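Local atomic coordinates of VirX1 (Cyanophage Syn10, PDB entry 6QGM), a protein that iodinates diverse substrates as a marine viral halogenase, and is probably flavin-dependent like other members of the tryptophan halogenase family. Residues S103-S106 with N112-G115; Q107-N112 with Y492-I497; R472-S475 with L479-V482; V482-K485 with S490-Y493. All blocks are in the same frame, centred on the assembly; numbering follows the deposited sequence.

Contact 1. Residues S103-S106 with N112-G115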
loop_
_atom_site.group_PDB
_atom_site.type_symbol
_atom_site.label_atom_id
_atom_site.label_comp_id
_atom_site.label_asym_id
_atom_site.label_seq_id
_atom_site.Cartn_x
_atom_site.Cartn_y
_atom_site.Cartn_z
ATOM N N SER B 103 20.859 21.062 -5.386
ATOM C CA SER B 103 21.511 22.405 -5.287
ATOM C C SER B 103 20.818 23.453 -6.171
ATOM O O SER B 103 20.640 24.583 -5.662
ATOM C CB SER B 103 22.979 22.339 -5.605
ATOM O OG SER B 103 23.639 21.508 -4.646
ATOM N N PHE B 104 20.439 23.122 -7.420
ATOM C CA PHE B 104 19.893 24.099 -8.401
ATOM C C PHE B 104 18.381 23.934 -8.558
ATOM O O PHE B 104 17.797 24.567 -9.462
ATOM C CB PHE B 104 20.640 23.983 -9.727
ATOM C CG PHE B 104 22.074 24.429 -9.650
ATOM C CD1 PHE B 104 23.062 23.570 -9.192
ATOM C CD2 PHE B 104 22.433 25.723 -10.019
ATOM C CE1 PHE B 104 24.377 24.001 -9.098
ATOM C CE2 PHE B 104 23.748 26.155 -9.924
ATOM C CZ PHE B 104 24.717 25.293 -9.461
ATOM N N PHE B 105 17.749 23.142 -7.694
ATOM C CA PHE B 105 16.282 22.894 -7.726
ATOM C C PHE B 105 15.540 24.126 -7.220
ATOM O O PHE B 105 15.915 24.608 -6.160
ATOM C CB PHE B 105 15.871 21.723 -6.827
ATOM C CG PHE B 105 16.240 20.349 -7.323
ATOM C CD1 PHE B 105 17.120 20.166 -8.379
ATOM C CD2 PHE B 105 15.726 19.226 -6.694
ATOM C CE1 PHE B 105 17.457 18.887 -8.802
ATOM C CE2 PHE B 105 16.056 17.947 -7.132
ATOM C CZ PHE B 105 16.918 17.782 -8.182
ATOM N N SER B 106 14.505 24.562 -7.936
ATOM C CA SER B 106 13.399 25.398 -7.406
ATOM C C SER B 106 12.898 24.788 -6.096
ATOM O O SER B 106 12.668 23.582 -6.056
ATOM C CB SER B 106 12.282 25.519 -8.399
ATOM O OG SER B 106 11.102 26.023 -7.795
ATOM N N ASN B 112 11.198 18.355 -10.345
ATOM C CA ASN B 112 10.531 18.791 -11.603
ATOM C C ASN B 112 11.231 20.023 -12.205
ATOM O O ASN B 112 10.815 20.453 -13.309
ATOM C CB ASN B 112 9.037 19.061 -11.393
ATOM C CG ASN B 112 8.292 17.853 -10.841
ATOM O OD1 ASN B 112 8.697 16.712 -11.056
ATOM N ND2 ASN B 112 7.217 18.064 -10.109
ATOM N N THR B 113 12.235 20.582 -11.519
ATOM C CA THR B 113 12.974 21.794 -11.966
ATOM C C THR B 113 13.610 21.512 -13.332
ATOM O O THR B 113 13.385 22.315 -14.266
ATOM C CB THR B 113 14.003 22.259 -10.919
ATOM O OG1 THR B 113 13.339 22.593 -9.698
ATOM C CG2 THR B 113 14.824 23.459 -11.354
ATOM N N TRP B 114 14.359 20.417 -13.468
ATOM C CA TRP B 114 15.089 20.137 -14.735
ATOM C C TRP B 114 14.115 20.133 -15.923
ATOM O O TRP B 114 14.436 20.748 -16.957
ATOM C CB TRP B 114 15.901 18.840 -14.686
ATOM C CG TRP B 114 16.538 18.621 -16.019
ATOM C CD1 TRP B 114 17.658 19.223 -16.515
ATOM C CD2 TRP B 114 15.981 17.860 -17.095
ATOM N NE1 TRP B 114 17.873 18.835 -17.803
ATOM C CE2 TRP B 114 16.854 18.004 -18.192
ATOM C CE3 TRP B 114 14.843 17.063 -17.231
ATOM C CZ2 TRP B 114 16.634 17.346 -19.402
ATOM C CZ3 TRP B 114 14.612 16.434 -18.430
ATOM C CH2 TRP B 114 15.506 16.565 -19.491
ATOM N N GLY B 115 12.986 19.439 -15.781
ATOM C CA GLY B 115 11.928 19.348 -16.805
ATOM C C GLY B 115 11.416 20.717 -17.235
ATOM O O GLY B 115 11.244 20.906 -18.449
#

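Contact 2. Residues Q107-N112 with Y492-I497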
loop_
_atom_site.group_PDB
_atom_site.type_symbol
_atom_site.label_atom_id
_atom_site.label_comp_id
_atom_site.label_asym_id
_atom_site.label_seq_id
_atom_site.Cartn_x
_atom_site.Cartn_y
_atom_site.Cartn_z
ATOM N N GLN B 107 12.760 25.604 -5.055
ATOM C CA GLN B 107 12.151 25.233 -3.751
ATOM C C GLN B 107 10.796 24.568 -4.014
ATOM O O GLN B 107 10.555 23.515 -3.421
ATOM C CB GLN B 107 11.959 26.482 -2.879
ATOM C CG GLN B 107 11.659 26.168 -1.423
ATOM C CD GLN B 107 12.913 26.027 -0.587
ATOM O OE1 GLN B 107 13.988 26.576 -0.881
ATOM N NE2 GLN B 107 12.764 25.301 0.509
ATOM N N THR B 108 9.967 25.156 -4.892
ATOM C CA THR B 108 8.541 24.787 -5.111
ATOM C C THR B 108 8.440 23.594 -6.071
ATOM O O THR B 108 7.524 22.777 -5.867
ATOM C CB THR B 108 7.707 25.988 -5.573
ATOM O OG1 THR B 108 8.325 26.562 -6.716
ATOM C CG2 THR B 108 7.577 27.057 -4.514
ATOM N N ASP B 109 9.323 23.474 -7.062
ATOM C CA ASP B 109 9.227 22.427 -8.120
ATOM C C ASP B 109 10.093 21.200 -7.790
ATOM O O ASP B 109 9.902 20.185 -8.455
ATOM C CB ASP B 109 9.602 22.988 -9.494
ATOM C CG ASP B 109 8.639 24.039 -10.005
ATOM O OD1 ASP B 109 7.420 23.807 -9.909
ATOM O OD2 ASP B 109 9.123 25.082 -10.492
ATOM N N GLY B 110 11.031 21.286 -6.837
ATOM C CA GLY B 110 11.908 20.161 -6.466
ATOM C C GLY B 110 12.475 19.464 -7.697
ATOM O O GLY B 110 13.037 20.167 -8.554
ATOM N N ILE B 111 12.311 18.138 -7.799
ATOM C CA ILE B 111 12.844 17.245 -8.882
ATOM C C ILE B 111 12.345 17.663 -10.276
ATOM O O ILE B 111 13.020 17.315 -11.284
ATOM C CB ILE B 111 12.505 15.778 -8.575
ATOM C CG1 ILE B 111 13.166 14.813 -9.565
ATOM C CG2 ILE B 111 11.005 15.560 -8.516
ATOM C CD1 ILE B 111 13.191 13.358 -9.111
ATOM N N ASN B 112 11.198 18.355 -10.345
ATOM C CA ASN B 112 10.531 18.791 -11.603
ATOM C C ASN B 112 11.231 20.023 -12.205
ATOM O O ASN B 112 10.815 20.453 -13.309
ATOM C CB ASN B 112 9.037 19.061 -11.393
ATOM C CG ASN B 112 8.292 17.853 -10.841
ATOM O OD1 ASN B 112 8.697 16.712 -11.056
ATOM N ND2 ASN B 112 7.217 18.064 -10.109
ATOM N N TYR B 492 9.713 33.632 -13.466
ATOM C CA TYR B 492 10.797 34.495 -13.982
ATOM C C TYR B 492 12.144 34.035 -13.399
ATOM O O TYR B 492 13.106 34.100 -14.171
ATOM C CB TYR B 492 10.538 35.993 -13.791
ATOM C CG TYR B 492 11.654 36.797 -14.425
ATOM C CD1 TYR B 492 11.819 36.814 -15.810
ATOM C CD2 TYR B 492 12.614 37.453 -13.654
ATOM C CE1 TYR B 492 12.879 37.483 -16.406
ATOM C CE2 TYR B 492 13.675 38.124 -14.239
ATOM C CZ TYR B 492 13.806 38.144 -15.617
ATOM O OH TYR B 492 14.846 38.821 -16.184
ATOM N N TYR B 493 12.208 33.524 -12.161
ATOM C CA TYR B 493 13.459 33.101 -11.468
ATOM C C TYR B 493 14.167 31.933 -12.184
ATOM O O TYR B 493 15.325 31.620 -11.824
ATOM C CB TYR B 493 13.187 32.754 -10.004
ATOM C CG TYR B 493 12.381 31.510 -9.742
ATOM C CD1 TYR B 493 11.002 31.513 -9.847
ATOM C CD2 TYR B 493 12.998 30.332 -9.351
ATOM C CE1 TYR B 493 10.246 30.382 -9.580
ATOM C CE2 TYR B 493 12.263 29.187 -9.075
ATOM C CZ TYR B 493 10.883 29.214 -9.180
ATOM O OH TYR B 493 10.151 28.100 -8.905
ATOM N N TYR B 494 13.515 31.316 -13.172
ATOM C CA TYR B 494 14.086 30.218 -13.989
ATOM C C TYR B 494 15.192 30.784 -14.887
ATOM O O TYR B 494 16.177 30.063 -15.136
ATOM C CB TYR B 494 12.973 29.446 -14.716
ATOM C CG TYR B 494 12.487 28.255 -13.929
ATOM C CD1 TYR B 494 11.575 28.379 -12.891
ATOM C CD2 TYR B 494 13.011 27.000 -14.182
ATOM C CE1 TYR B 494 11.177 27.285 -12.143
ATOM C CE2 TYR B 494 12.608 25.886 -13.463
ATOM C CZ TYR B 494 11.694 26.029 -12.430
ATOM O OH TYR B 494 11.303 24.929 -11.712
ATOM N N GLU B 495 15.068 32.034 -15.335
ATOM C CA GLU B 495 16.127 32.759 -16.098
ATOM C C GLU B 495 17.428 32.722 -15.295
ATOM O O GLU B 495 18.479 32.504 -15.917
ATOM C CB GLU B 495 15.735 34.216 -16.343
ATOM C CG GLU B 495 14.635 34.369 -17.371
ATOM C CD GLU B 495 15.125 34.156 -18.789
ATOM O OE1 GLU B 495 16.156 34.794 -19.125
ATOM O OE2 GLU B 495 14.447 33.456 -19.611
ATOM N N ASP B 496 17.349 32.901 -13.970
ATOM C CA ASP B 496 18.521 32.916 -13.054
ATOM C C ASP B 496 19.007 31.477 -12.835
ATOM O O ASP B 496 20.232 31.278 -12.825
ATOM C CB ASP B 496 18.215 33.583 -11.715
ATOM C CG ASP B 496 18.168 35.094 -11.724
ATOM O OD1 ASP B 496 18.611 35.738 -12.716
ATOM O OD2 ASP B 496 17.699 35.614 -10.722
ATOM N N ILE B 497 18.096 30.507 -12.676
ATOM C CA ILE B 497 18.488 29.081 -12.509
ATOM C C ILE B 497 19.271 28.683 -13.755
ATOM O O ILE B 497 20.341 28.068 -13.602
ATOM C CB ILE B 497 17.284 28.158 -12.254
ATOM C CG1 ILE B 497 16.578 28.488 -10.942
ATOM C CG2 ILE B 497 17.736 26.712 -12.250
ATOM C CD1 ILE B 497 15.371 27.642 -10.645
#

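Contact 3. Residues R472-S475 with L479-V482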
loop_
_atom_site.group_PDB
_atom_site.type_symbol
_atom_site.label_atom_id
_atom_site.label_comp_id
_atom_site.label_asym_id
_atom_site.label_seq_id
_atom_site.Cartn_x
_atom_site.Cartn_y
_atom_site.Cartn_z
ATOM N N ARG B 472 9.699 14.200 -19.801
ATOM C CA ARG B 472 9.679 15.293 -18.792
ATOM C C ARG B 472 8.449 15.151 -17.904
ATOM O O ARG B 472 7.413 14.693 -18.369
ATOM C CB ARG B 472 9.633 16.633 -19.528
ATOM C CG ARG B 472 10.913 16.947 -20.288
ATOM C CD ARG B 472 10.770 18.177 -21.165
ATOM N NE ARG B 472 9.586 18.122 -21.998
ATOM C CZ ARG B 472 9.406 17.274 -23.005
ATOM N NH1 ARG B 472 10.331 16.384 -23.308
ATOM N NH2 ARG B 472 8.289 17.305 -23.706
ATOM N N PRO B 473 8.503 15.534 -16.613
ATOM C CA PRO B 473 7.347 15.404 -15.723
ATOM C C PRO B 473 6.139 16.213 -16.214
ATOM O O PRO B 473 5.034 15.687 -16.173
ATOM C CB PRO B 473 7.820 15.896 -14.342
ATOM C CG PRO B 473 9.127 16.627 -14.608
ATOM C CD PRO B 473 9.671 16.105 -15.933
ATOM N N GLN B 474 6.381 17.442 -16.671
ATOM C CA GLN B 474 5.397 18.257 -17.426
ATOM C C GLN B 474 5.918 18.388 -18.850
ATOM O O GLN B 474 7.039 18.890 -19.022
ATOM C CB GLN B 474 5.199 19.616 -16.763
ATOM C CG GLN B 474 4.511 19.521 -15.398
ATOM C CD GLN B 474 5.129 20.430 -14.352
ATOM O OE1 GLN B 474 5.507 21.568 -14.651
ATOM N NE2 GLN B 474 5.297 19.892 -13.144
ATOM N N SER B 475 5.152 17.895 -19.828
ATOM C CA SER B 475 5.608 17.697 -21.230
ATOM C C SER B 475 5.625 19.039 -21.972
ATOM O O SER B 475 6.349 19.126 -22.967
ATOM C CB SER B 475 4.778 16.655 -21.945
ATOM O OG SER B 475 3.391 16.935 -21.885
ATOM N N LEU B 479 1.408 24.084 -19.133
ATOM C CA LEU B 479 0.879 23.230 -18.038
ATOM C C LEU B 479 1.391 23.745 -16.685
ATOM O O LEU B 479 0.585 23.892 -15.751
ATOM C CB LEU B 479 1.347 21.797 -18.288
ATOM C CG LEU B 479 0.850 20.744 -17.306
ATOM C CD1 LEU B 479 -0.637 20.899 -17.037
ATOM C CD2 LEU B 479 1.180 19.369 -17.860
ATOM N N SER B 480 2.708 23.975 -16.610
ATOM C CA SER B 480 3.437 24.583 -15.472
ATOM C C SER B 480 2.839 25.957 -15.145
ATOM O O SER B 480 2.526 26.205 -13.980
ATOM C CB SER B 480 4.906 24.685 -15.803
ATOM O OG SER B 480 5.412 23.484 -16.362
ATOM N N GLU B 481 2.717 26.819 -16.156
ATOM C CA GLU B 481 2.153 28.194 -16.090
ATOM C C GLU B 481 0.826 28.190 -15.326
ATOM O O GLU B 481 0.614 29.050 -14.459
ATOM C CB GLU B 481 1.920 28.702 -17.514
ATOM C CG GLU B 481 2.948 29.698 -17.983
ATOM C CD GLU B 481 2.805 30.058 -19.450
ATOM O OE1 GLU B 481 1.872 30.843 -19.787
ATOM O OE2 GLU B 481 3.623 29.534 -20.253
ATOM N N VAL B 482 -0.060 27.264 -15.680
ATOM C CA VAL B 482 -1.473 27.192 -15.204
ATOM C C VAL B 482 -1.495 26.787 -13.724
ATOM O O VAL B 482 -2.388 27.259 -13.010
ATOM C CB VAL B 482 -2.294 26.256 -16.113
ATOM C CG1 VAL B 482 -3.442 25.574 -15.386
ATOM C CG2 VAL B 482 -2.792 27.008 -17.344
#

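Contact 4. Residues V482-K485 with S490-Y493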
loop_
_atom_site.group_PDB
_atom_site.type_symbol
_atom_site.label_atom_id
_atom_site.label_comp_id
_atom_site.label_asym_id
_atom_site.label_seq_id
_atom_site.Cartn_x
_atom_site.Cartn_y
_atom_site.Cartn_z
ATOM N N VAL B 482 -0.060 27.264 -15.680
ATOM C CA VAL B 482 -1.473 27.192 -15.204
ATOM C C VAL B 482 -1.495 26.787 -13.724
ATOM O O VAL B 482 -2.388 27.259 -13.010
ATOM C CB VAL B 482 -2.294 26.256 -16.113
ATOM C CG1 VAL B 482 -3.442 25.574 -15.386
ATOM C CG2 VAL B 482 -2.792 27.008 -17.344
ATOM N N LEU B 483 -0.536 25.985 -13.267
ATOM C CA LEU B 483 -0.434 25.544 -11.844
ATOM C C LEU B 483 0.105 26.683 -10.953
ATOM O O LEU B 483 -0.279 26.721 -9.774
ATOM C CB LEU B 483 0.416 24.269 -11.779
ATOM C CG LEU B 483 -0.184 23.069 -12.509
ATOM C CD1 LEU B 483 0.885 22.019 -12.816
ATOM C CD2 LEU B 483 -1.351 22.471 -11.727
ATOM N N LEU B 484 0.887 27.629 -11.495
ATOM C CA LEU B 484 1.344 28.859 -10.776
ATOM C C LEU B 484 0.185 29.838 -10.580
ATOM O O LEU B 484 0.315 30.733 -9.727
ATOM C CB LEU B 484 2.432 29.586 -11.580
ATOM C CG LEU B 484 3.711 28.818 -11.891
ATOM C CD1 LEU B 484 4.633 29.694 -12.720
ATOM C CD2 LEU B 484 4.370 28.351 -10.601
ATOM N N LYS B 485 -0.854 29.754 -11.412
ATOM C CA LYS B 485 -1.919 30.791 -11.484
ATOM C C LYS B 485 -2.770 30.777 -10.212
ATOM O O LYS B 485 -3.307 31.828 -9.890
ATOM C CB LYS B 485 -2.755 30.622 -12.756
ATOM C CG LYS B 485 -2.118 31.187 -14.025
ATOM C CD LYS B 485 -2.528 32.627 -14.340
ATOM C CE LYS B 485 -1.433 33.455 -14.989
ATOM N NZ LYS B 485 -1.303 34.777 -14.327
ATOM N N SER B 490 5.008 33.213 -10.242
ATOM C CA SER B 490 5.766 33.536 -11.470
ATOM C C SER B 490 6.993 32.625 -11.567
ATOM O O SER B 490 7.550 32.220 -10.523
ATOM C CB SER B 490 6.168 34.982 -11.467
ATOM O OG SER B 490 7.233 35.242 -12.383
ATOM N N ASP B 491 7.404 32.347 -12.805
ATOM C CA ASP B 491 8.543 31.465 -13.159
ATOM C C ASP B 491 9.778 32.299 -13.526
ATOM O O ASP B 491 10.788 31.685 -13.867
ATOM C CB ASP B 491 8.157 30.570 -14.337
ATOM C CG ASP B 491 7.692 29.182 -13.937
ATOM O OD1 ASP B 491 7.894 28.814 -12.750
ATOM O OD2 ASP B 491 7.117 28.484 -14.814
ATOM N N TYR B 492 9.713 33.632 -13.466
ATOM C CA TYR B 492 10.797 34.495 -13.982
ATOM C C TYR B 492 12.144 34.035 -13.399
ATOM O O TYR B 492 13.106 34.100 -14.171
ATOM C CB TYR B 492 10.538 35.993 -13.791
ATOM C CG TYR B 492 11.654 36.797 -14.425
ATOM C CD1 TYR B 492 11.819 36.814 -15.810
ATOM C CD2 TYR B 492 12.614 37.453 -13.654
ATOM C CE1 TYR B 492 12.879 37.483 -16.406
ATOM C CE2 TYR B 492 13.675 38.124 -14.239
ATOM C CZ TYR B 492 13.806 38.144 -15.617
ATOM O OH TYR B 492 14.846 38.821 -16.184
ATOM N N TYR B 493 12.208 33.524 -12.161
ATOM C CA TYR B 493 13.459 33.101 -11.468
ATOM C C TYR B 493 14.167 31.933 -12.184
ATOM O O TYR B 493 15.325 31.620 -11.824
ATOM C CB TYR B 493 13.187 32.754 -10.004
ATOM C CG TYR B 493 12.381 31.510 -9.742
ATOM C CD1 TYR B 493 11.002 31.513 -9.847
ATOM C CD2 TYR B 493 12.998 30.332 -9.351
ATOM C CE1 TYR B 493 10.246 30.382 -9.580
ATOM C CE2 TYR B 493 12.263 29.187 -9.075
ATOM C CZ TYR B 493 10.883 29.214 -9.180
ATOM O OH TYR B 493 10.151 28.100 -8.905
#

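Contact 1. Residues S103-S106 with N112-G115
Thr113 OG1 is gripped by groups from two parts of the loop in front of it. Across the contact, the backbone N of Ser106 comes within 2.9 Å of Thr113 OG1, a weak hydrogen bond because the N-H...O angle is only 124°. The hydroxyl is also hydrogen-bonded to the carbonyl oxygen of Gly110. A carbonyl can only accept, so Thr113 OG1 is the donor there, and it accepts, weakly, from the amide of Ser106. With OG1 anti to the carbonyl carbon (chi1 -61°), the hydroxyl is turned back against the loop, while the methyl on the other branch reaches the main chain: Thr113 CG2 lies 3.7 Å from Phe104 O. Ser106 adds a carbon contact, its CB standing 3.4 Å from Thr113 OG1. Phe105 brings its CA to 3.6 Å from the same oxygen, and its ring is met only obliquely.

The hydroxyl of Ser106 serves other partners. It is hydrogen-bonded to Tyr493 OH, to Thr108 OG1 and to the backbone N of Asp109, three residues on. Phe104 leads away to meet Trp501 edge-to-face, and both phenylalanines pack on Phe133 of helix 129-134. One threonine at the first residue of a helix thus gathers the two ends of the preceding turn, an example of a strand-to-helix connection, here between strand 91-95 and helix 113-120, folding back on the first turn of its own helix.

Contact 2. Residues Q107-N112 with Y492-I497
The ring of Tyr494 meets Asp109 at its edge, OD2 of the carboxylate lying near the ring plane, while one face carries Ile497 CD1, 4.2 Å above the ring centre. Lys120 adds a cation-pi contact to the same ring. The neighbouring ring, that of Tyr493, has Tyr494 CD1 over one face, offset toward the rim, so the two consecutive tyrosines reach the loop side by side.

Their phenol oxygens come down near Thr108 and Asp109. Tyr494 OH donates to Asp109 OD2 at 2.5 Å, using the anti side of the carboxylate and arriving 28° out of its plane; the carboxylate and the ring are turned 50° against each other. Tyr493 OH ends 3.2 Å from Thr108 OG1 and 3.6 Å from Asp109 OD2, but its partner in a hydrogen bond is Ser106 OG, to which Thr108 OG1 is bonded as well. A chi1 of 69° puts CG of Tyr493 between its backbone N and carbonyl carbon and carries the ring toward the loop, beside that of Tyr494. Asp109 also has Lys116 nearby in a long, weak ion pair, which would probably favour the charged carboxylate. Behind the polar tips, Tyr494 packs on Thr113, Lys116 and Leu117. Between Asp109 and Tyr494, 385 positions apart, a single tyrosine-aspartate hydrogen bond thus ties the start of the long helix 494-512, near the C-terminal end of the chain, to the loop that leads into helix 113-120.

Contact 3. Residues R472-S475 with L479-V482
Gln474 meets Leu479 and Ser480 from CB to OE1, beginning at CB, which lies 3.9 Å from Ser480 OG and 4.2 Å from Leu479 CD2. One bond further on, Gln474 CG touches the same methyl, Leu479 CD2, at 4.1 Å, where the two side chains pass each other at a slant. A chi1 of -68° sets CG beside the backbone N, and a bend at chi2 then turns the amide toward the helix, bringing Gln474 CD to 3.7 Å from Ser480 OG. Gln474 OE1 accepts a hydrogen bond from Ser480 OG at 2.6 Å, the donor lying in the carbonyl plane with a C=O...O angle of 147°. The other tip atom, NE2, is hydrogen-bonded to the backbone oxygen of Asn453, so both ends of the buried amide are engaged and its flip is settled.

This is a loop between helices folding back on the helix it precedes: 472-475 follow helix 462-468, and Leu479 and Ser480 belong to helix 477-484. Leu479 supplies the apolar half of the meeting, while Ser480 leans on Lys116 of helix 113-120.

The loop is braced from within by Arg472, whose NH2 donates to Ser475 O at 2.8 Å, almost exactly in the guanidinium plane and on a carbonyl lone pair. Ser475 OG is hydrogen-bonded to Tyr371 O of a neighbouring subunit, and Pro473 O to Tyr371 OH of that same subunit.

Contact 4. Residues V482-K485 with S490-Y493
Leu484 and Asp491 cross at about a right angle, the leucine running end-on into the flat of the carboxylate. One methyl, Leu484 CD1, does nearly all the touching. It lies 3.3 Å from Asp491 CG, and its distances to the two oxygens are nearly alike, 3.4 Å to Asp491 OD1 and 3.5 Å to Asp491 OD2, which places it over the face of the group and not in its plane. The other methyl stands back, with Leu484 CD2 at 4.2 Å from Asp491 OD1. In the leucine, chi1 of -60° swings CG to the side of the backbone N, and with an extended chi2 this carries CD1 outward from helix 477-484. Beside the carboxylate, the same CD1 brushes the main chain at 3.9 Å from Ser490 C.

The receiving side is shaped by an ST turn. Ser490 OG accepts from the backbone N of Tyr492 at 3.1 Å, nearly straight at 171°, spanning Asp491 and helping to set the local chain direction. Ser490 O lies in the plane of the Tyr493 ring, at its edge. Around 482-485 the neighbouring subunit comes close, with its Lys55 against Val482 and its Trp161 against Lys485.

The polar work of Asp491 is directed at helix 113-120, OD2 forming a salt bridge with Lys120 and OD1 one with Lys116. Two such partners would be expected to keep the carboxylate ionised. The leucine methyl offers the carboxylate no bond and covers one face, so the polar interactions of Asp491 are left to the two lysines.

How the contacts relate
From the N terminus, contact 1 comes first, closing the short loop between 103-106 and helix 113-120. Contact 2 starts inside that loop, shares Asn112 with contact 1, and spans 379 residues to reach the start of helix 494-512, so the two closures cross. Contact 3 is nested within this long span and turns 472-475 back onto helix 477-484. Contact 4 begins at Val482, where contact 3 ends, and finishes on Tyr492 and Tyr493, also part of contact 2. Asn112 packs on Pro473, linking contacts 1 and 2 to contact 3. Together they gather three helices, 113-120, 477-484 and 494-512, while contacts 3 and 4 also touch the second subunit.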